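Local coordinates for hypothetical protein PH0495 (Pyrococcus horikoshii, PDB 1X3L) that phosphorylates D-glycerate to 2-phosphoglycerate with ATP as donor, and can also draw phosphate from other nucleotides or pyrophosphate, at residues K388-I394 against A408-V412; V73-V77 against A112-R118. All blocks are in the same frame, centred on the assembly; numbering follows the deposited sequence.

How the interactions relate
The two contacts lie on opposite sides of the centre of the chain. Their centres are 57 Å apart and their nearest atoms about 40 Å apart, so neither touches the other. Interaction 2 belongs to the DUF4147 region and interaction 1 to the MOFRL region. Interaction 2 closes along the chain before interaction 1 opens. Interaction 2 packs a helix on a parallel sheet. Interaction 1 joins the ends of two short helices beside a mixed sheet. Both are partly buried, and both lie away from K58, which probably binds the substrate.

Interaction 1: K388-I394 against A408-V412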
loop_
_atom_site.group_PDB
_atom_site.type_symbol
_atom_site.label_atom_id
_atom_site.label_comp_id
_atom_site.label_asym_id
_atom_site.label_seq_id
_atom_site.Cartn_x
_atom_site.Cartn_y
_atom_site.Cartn_z
ATOM N N LYS A 388 -11.094 26.451 20.942
ATOM C CA LYS A 388 -9.843 26.385 21.685
ATOM C C LYS A 388 -8.766 27.109 20.877
ATOM O O LYS A 388 -7.904 27.784 21.440
ATOM C CB LYS A 388 -9.445 24.929 21.954
ATOM C CG LYS A 388 -10.318 24.262 23.016
ATOM C CD LYS A 388 -9.970 22.793 23.236
ATOM C CE LYS A 388 -10.911 22.161 24.262
ATOM N NZ LYS A 388 -10.680 20.692 24.424
ATOM N N LEU A 389 -8.836 26.980 19.555
ATOM C CA LEU A 389 -7.886 27.638 18.665
ATOM C C LEU A 389 -8.090 29.156 18.727
ATOM O O LEU A 389 -7.125 29.923 18.798
ATOM C CB LEU A 389 -8.080 27.146 17.226
ATOM C CG LEU A 389 -7.668 25.703 16.902
ATOM C CD1 LEU A 389 -8.257 25.270 15.565
ATOM C CD2 LEU A 389 -6.147 25.599 16.878
ATOM N N ARG A 390 -9.351 29.583 18.709
ATOM C CA ARG A 390 -9.671 31.003 18.761
ATOM C C ARG A 390 -9.288 31.605 20.112
ATOM O O ARG A 390 -8.907 32.772 20.191
ATOM C CB ARG A 390 -11.161 31.215 18.481
ATOM C CG ARG A 390 -11.578 30.788 17.078
ATOM C CD ARG A 390 -10.768 31.528 16.017
ATOM N NE ARG A 390 -11.100 32.952 15.977
ATOM C CZ ARG A 390 -10.255 33.910 15.608
ATOM N NH1 ARG A 390 -9.014 33.606 15.248
ATOM N NH2 ARG A 390 -10.653 35.176 15.592
ATOM N N GLU A 391 -9.384 30.810 21.173
ATOM C CA GLU A 391 -9.021 31.285 22.501
ATOM C C GLU A 391 -7.532 31.576 22.581
ATOM O O GLU A 391 -7.091 32.351 23.429
ATOM C CB GLU A 391 -9.395 30.256 23.570
ATOM C CG GLU A 391 -10.787 30.441 24.121
ATOM C CD GLU A 391 -10.973 31.817 24.727
ATOM O OE1 GLU A 391 -10.198 32.169 25.646
ATOM O OE2 GLU A 391 -11.885 32.549 24.283
ATOM N N LYS A 392 -6.753 30.945 21.708
ATOM C CA LYS A 392 -5.319 31.175 21.689
ATOM C C LYS A 392 -4.981 32.174 20.597
ATOM O O LYS A 392 -3.825 32.315 20.204
ATOM C CB LYS A 392 -4.559 29.863 21.472
ATOM C CG LYS A 392 -4.659 28.928 22.670
ATOM C CD LYS A 392 -3.531 27.914 22.729
ATOM C CE LYS A 392 -3.602 27.135 24.039
ATOM N NZ LYS A 392 -2.487 26.169 24.217
ATOM N N GLY A 393 -6.006 32.866 20.113
ATOM C CA GLY A 393 -5.808 33.857 19.069
ATOM C C GLY A 393 -5.255 33.306 17.765
ATOM O O GLY A 393 -4.541 34.005 17.047
ATOM N N ILE A 394 -5.584 32.059 17.445
ATOM C CA ILE A 394 -5.097 31.455 16.208
ATOM C C ILE A 394 -6.079 31.654 15.062
ATOM O O ILE A 394 -7.264 31.340 15.180
ATOM C CB ILE A 394 -4.836 29.938 16.381
ATOM C CG1 ILE A 394 -3.676 29.720 17.357
ATOM C CG2 ILE A 394 -4.526 29.303 15.037
ATOM C CD1 ILE A 394 -3.350 28.264 17.622
ATOM N N ALA A 408 -0.576 24.719 14.727
ATOM C CA ALA A 408 -1.881 25.034 15.301
ATOM C C ALA A 408 -2.408 23.844 16.088
ATOM O O ALA A 408 -2.806 23.983 17.244
ATOM C CB ALA A 408 -2.874 25.418 14.201
ATOM N N LEU A 409 -2.408 22.675 15.452
ATOM C CA LEU A 409 -2.893 21.459 16.096
ATOM C C LEU A 409 -2.092 21.140 17.354
ATOM O O LEU A 409 -2.641 20.640 18.334
ATOM C CB LEU A 409 -2.813 20.276 15.128
ATOM C CG LEU A 409 -3.750 20.320 13.910
ATOM C CD1 LEU A 409 -3.468 19.122 13.011
ATOM C CD2 LEU A 409 -5.212 20.313 14.375
ATOM N N LYS A 410 -0.798 21.440 17.315
ATOM C CA LYS A 410 0.094 21.183 18.441
ATOM C C LYS A 410 -0.333 21.890 19.728
ATOM O O LYS A 410 -0.104 21.383 20.825
ATOM C CB LYS A 410 1.525 21.612 18.086
ATOM C CG LYS A 410 2.548 21.354 19.187
ATOM C CD LYS A 410 3.976 21.685 18.742
ATOM C CE LYS A 410 4.210 23.186 18.643
ATOM N NZ LYS A 410 5.577 23.503 18.128
ATOM N N LYS A 411 -0.965 23.050 19.590
ATOM C CA LYS A 411 -1.375 23.841 20.748
ATOM C C LYS A 411 -2.716 23.485 21.369
ATOM O O LYS A 411 -3.018 23.913 22.480
ATOM C CB LYS A 411 -1.376 25.323 20.373
ATOM C CG LYS A 411 -0.041 25.813 19.838
ATOM C CD LYS A 411 -0.082 27.293 19.546
ATOM C CE LYS A 411 1.260 27.790 19.042
ATOM N NZ LYS A 411 1.205 29.250 18.737
ATOM N N VAL A 412 -3.521 22.701 20.665
ATOM C CA VAL A 412 -4.828 22.324 21.181
ATOM C C VAL A 412 -5.009 20.810 21.289
ATOM O O VAL A 412 -6.133 20.306 21.289
ATOM C CB VAL A 412 -5.951 22.921 20.307
ATOM C CG1 VAL A 412 -5.936 24.450 20.416
ATOM C CG2 VAL A 412 -5.762 22.504 18.861
#
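The backbones come near each other at two places, K388 beside V412 with CA atoms 6.5 Å apart and I394 beside A408 at 7.2 Å. Apolar groups fill the space between. V412 is the main one. The side chains of L389 and V412 cross at about a right angle, and L389 CD2 lies 3.7 Å from V412 CG2 and equally close to its other methyl. V412 CG1 also reaches the CB of K388. The same L389 CD2 touches A408 CB at 4.2 Å. At the I394 end of the contact, I394 CG2 packs on A408 CB, while I394 CD1 meets the aliphatic chain of K411 at CD, 3.9 Å away.

One polar bond crosses the contact. K392 NZ donates to K411 O at 2.9 Å, with a C=O...N angle of 140° and the nitrogen a little off the carbonyl plane. K392 has CG anti to its carbonyl carbon (chi1 -69°), and the chain beyond is extended, which carries the ammonium across to K411. A positive charge near the C-terminal part of helix 405-411 is likely to be favourable.

The first helix ends in a Schellman motif. G393 is the C-prime residue with positive phi; its N bonds R390 O, and I394 N bonds L389 O. K392 N reaches that same L389 O from the opposite face of its plane. R390 NH1 closes back on I394 O at 2.9 Å, above the carbonyl plane but within its own guanidinium plane. This turn brings I394 round to face A408.

L389 and A408 also rest on L349. V396 adds to L389, and V399 to I394 and A408. Helices 385-391, 396-401 and 405-411 form a small cluster in the MOFRL region; along the chain they link strand 378-382 to its antiparallel neighbour 415-416, and they pack on helix 343-351.

Interaction 2: V73-V77 against A112-R118; sequences VEDGV and ALSILNR
The guanidinium of R118 has E74 CG over one face, with R118 CZ 3.9 Å from that carbon. D75 CB approaches the same group obliquely, 4.0 Å from R118 NH1. The carboxylate of E74 and the guanidinium are turned 63° apart, so they do not pair flat. A single salt-bridge contact joins them: R118 NH2 donates to E74 OE2 at 2.8 Å, and meets the oxygen from above the carboxylate plane. E74 has CG anti to the backbone N (chi1 176°) and then bends at the next bond, which brings OE2 to R118 NH2. R118 itself is extended from CG to NE. R90 forms a long, weak ion pair with the same E74 oxygen. With an alanine here in place of E74, R118 would probably lose its salt-bridge partner and the group over its face, and its guanidinium would be freer to turn.

Strand 75-81 belongs to a parallel sheet of order 92-96, 75-81, 51-56, 124-129, 188-194, 260-266, as in a Rossmann-type fold. Helix 103-118 lies in the crossover from strand 92-96 to strand 124-129. It packs on the sheet almost antiparallel to residues 75-77, at 154°, with 8.2 Å between the axes of the short segments.

I115 is the apolar centre. Its CD1 sits tightly on the backbone of G76, 3.3 Å from G76 CA. V77 CG1 flanks the same methyl, 3.8 Å from I115 CD1, and also touches A112 CB at 4.3 Å. Y52 of neighbouring strand 51-56 packs against both I115 and E74.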
loop_
_atom_site.group_PDB
_atom_site.type_symbol
_atom_site.label_atom_id
_atom_site.label_comp_id
_atom_site.label_asym_id
_atom_site.label_seq_id
_atom_site.Cartn_x
_atom_site.Cartn_y
_atom_site.Cartn_z
ATOM N N VAL A 73 7.718 -24.690 6.832
ATOM C CA VAL A 73 8.256 -24.318 5.531
ATOM C C VAL A 73 9.536 -25.067 5.180
ATOM O O VAL A 73 10.533 -24.993 5.897
ATOM C CB VAL A 73 8.522 -22.798 5.466
ATOM C CG1 VAL A 73 9.110 -22.425 4.116
ATOM C CG2 VAL A 73 7.226 -22.038 5.709
ATOM N N GLU A 74 9.495 -25.787 4.064
ATOM C CA GLU A 74 10.640 -26.553 3.599
ATOM C C GLU A 74 11.825 -25.630 3.370
ATOM O O GLU A 74 12.944 -25.926 3.787
ATOM C CB GLU A 74 10.296 -27.279 2.297
ATOM C CG GLU A 74 11.459 -28.042 1.679
ATOM C CD GLU A 74 12.073 -29.043 2.637
ATOM O OE1 GLU A 74 11.307 -29.765 3.311
ATOM O OE2 GLU A 74 13.321 -29.112 2.710
ATOM N N ASP A 75 11.568 -24.510 2.703
ATOM C CA ASP A 75 12.611 -23.539 2.412
ATOM C C ASP A 75 12.014 -22.321 1.713
ATOM O O ASP A 75 10.846 -22.332 1.313
ATOM C CB ASP A 75 13.693 -24.178 1.533
ATOM C CG ASP A 75 14.905 -23.280 1.349
ATOM O OD1 ASP A 75 15.371 -22.689 2.344
ATOM O OD2 ASP A 75 15.400 -23.174 0.208
ATOM N N GLY A 76 12.816 -21.271 1.577
ATOM C CA GLY A 76 12.347 -20.065 0.926
ATOM C C GLY A 76 13.335 -18.922 1.039
ATOM O O GLY A 76 14.448 -19.093 1.540
ATOM N N VAL A 77 12.930 -17.753 0.561
ATOM C CA VAL A 77 13.778 -16.571 0.620
ATOM C C VAL A 77 12.926 -15.321 0.832
ATOM O O VAL A 77 11.801 -15.231 0.338
ATOM C CB VAL A 77 14.608 -16.394 -0.677
ATOM C CG1 VAL A 77 13.695 -16.081 -1.857
ATOM C CG2 VAL A 77 15.634 -15.285 -0.487
ATOM N N ALA A 112 15.051 -16.892 -5.661
ATOM C CA ALA A 112 13.645 -17.238 -5.837
ATOM C C ALA A 112 13.454 -18.234 -6.983
ATOM O O ALA A 112 12.678 -19.179 -6.864
ATOM C CB ALA A 112 12.820 -15.981 -6.091
ATOM N N LEU A 113 14.158 -18.026 -8.093
ATOM C CA LEU A 113 14.031 -18.939 -9.229
ATOM C C LEU A 113 14.525 -20.328 -8.837
ATOM O O LEU A 113 13.952 -21.343 -9.235
ATOM C CB LEU A 113 14.835 -18.436 -10.432
ATOM C CG LEU A 113 14.580 -17.023 -10.964
ATOM C CD1 LEU A 113 15.041 -16.966 -12.411
ATOM C CD2 LEU A 113 13.111 -16.664 -10.869
ATOM N N SER A 114 15.597 -20.361 -8.051
ATOM C CA SER A 114 16.167 -21.616 -7.588
ATOM C C SER A 114 15.110 -22.402 -6.818
ATOM O O SER A 114 14.953 -23.608 -7.008
ATOM C CB SER A 114 17.370 -21.338 -6.684
ATOM O OG SER A 114 17.806 -22.523 -6.047
ATOM N N ILE A 115 14.384 -21.704 -5.952
ATOM C CA ILE A 115 13.334 -22.321 -5.153
ATOM C C ILE A 115 12.197 -22.845 -6.028
ATOM O O ILE A 115 11.666 -23.929 -5.783
ATOM C CB ILE A 115 12.772 -21.317 -4.127
ATOM C CG1 ILE A 115 13.857 -20.986 -3.099
ATOM C CG2 ILE A 115 11.526 -21.885 -3.446
ATOM C CD1 ILE A 115 13.491 -19.866 -2.159
ATOM N N LEU A 116 11.825 -22.075 -7.045
ATOM C CA LEU A 116 10.747 -22.474 -7.944
ATOM C C LEU A 116 11.174 -23.622 -8.855
ATOM O O LEU A 116 10.338 -24.353 -9.389
ATOM C CB LEU A 116 10.292 -21.280 -8.784
ATOM C CG LEU A 116 9.588 -20.167 -8.002
ATOM C CD1 LEU A 116 9.241 -19.019 -8.939
ATOM C CD2 LEU A 116 8.333 -20.725 -7.345
ATOM N N ASN A 117 12.477 -23.779 -9.036
ATOM C CA ASN A 117 12.973 -24.861 -9.868
ATOM C C ASN A 117 12.827 -26.161 -9.083
ATOM O O ASN A 117 12.543 -27.214 -9.647
ATOM C CB ASN A 117 14.440 -24.629 -10.229
ATOM C CG ASN A 117 14.988 -25.709 -11.136
ATOM O OD1 ASN A 117 14.474 -25.927 -12.235
ATOM N ND2 ASN A 117 16.030 -26.396 -10.680
ATOM N N ARG A 118 13.000 -26.064 -7.767
ATOM C CA ARG A 118 12.901 -27.214 -6.875
ATOM C C ARG A 118 11.463 -27.593 -6.506
ATOM O O ARG A 118 11.172 -28.764 -6.277
ATOM C CB ARG A 118 13.700 -26.944 -5.599
ATOM C CG ARG A 118 13.568 -28.029 -4.547
ATOM C CD ARG A 118 14.250 -27.623 -3.248
ATOM N NE ARG A 118 13.988 -28.578 -2.177
ATOM C CZ ARG A 118 14.357 -28.400 -0.913
ATOM N NH1 ARG A 118 15.009 -27.299 -0.558
ATOM N NH2 ARG A 118 14.069 -29.320 -0.000
#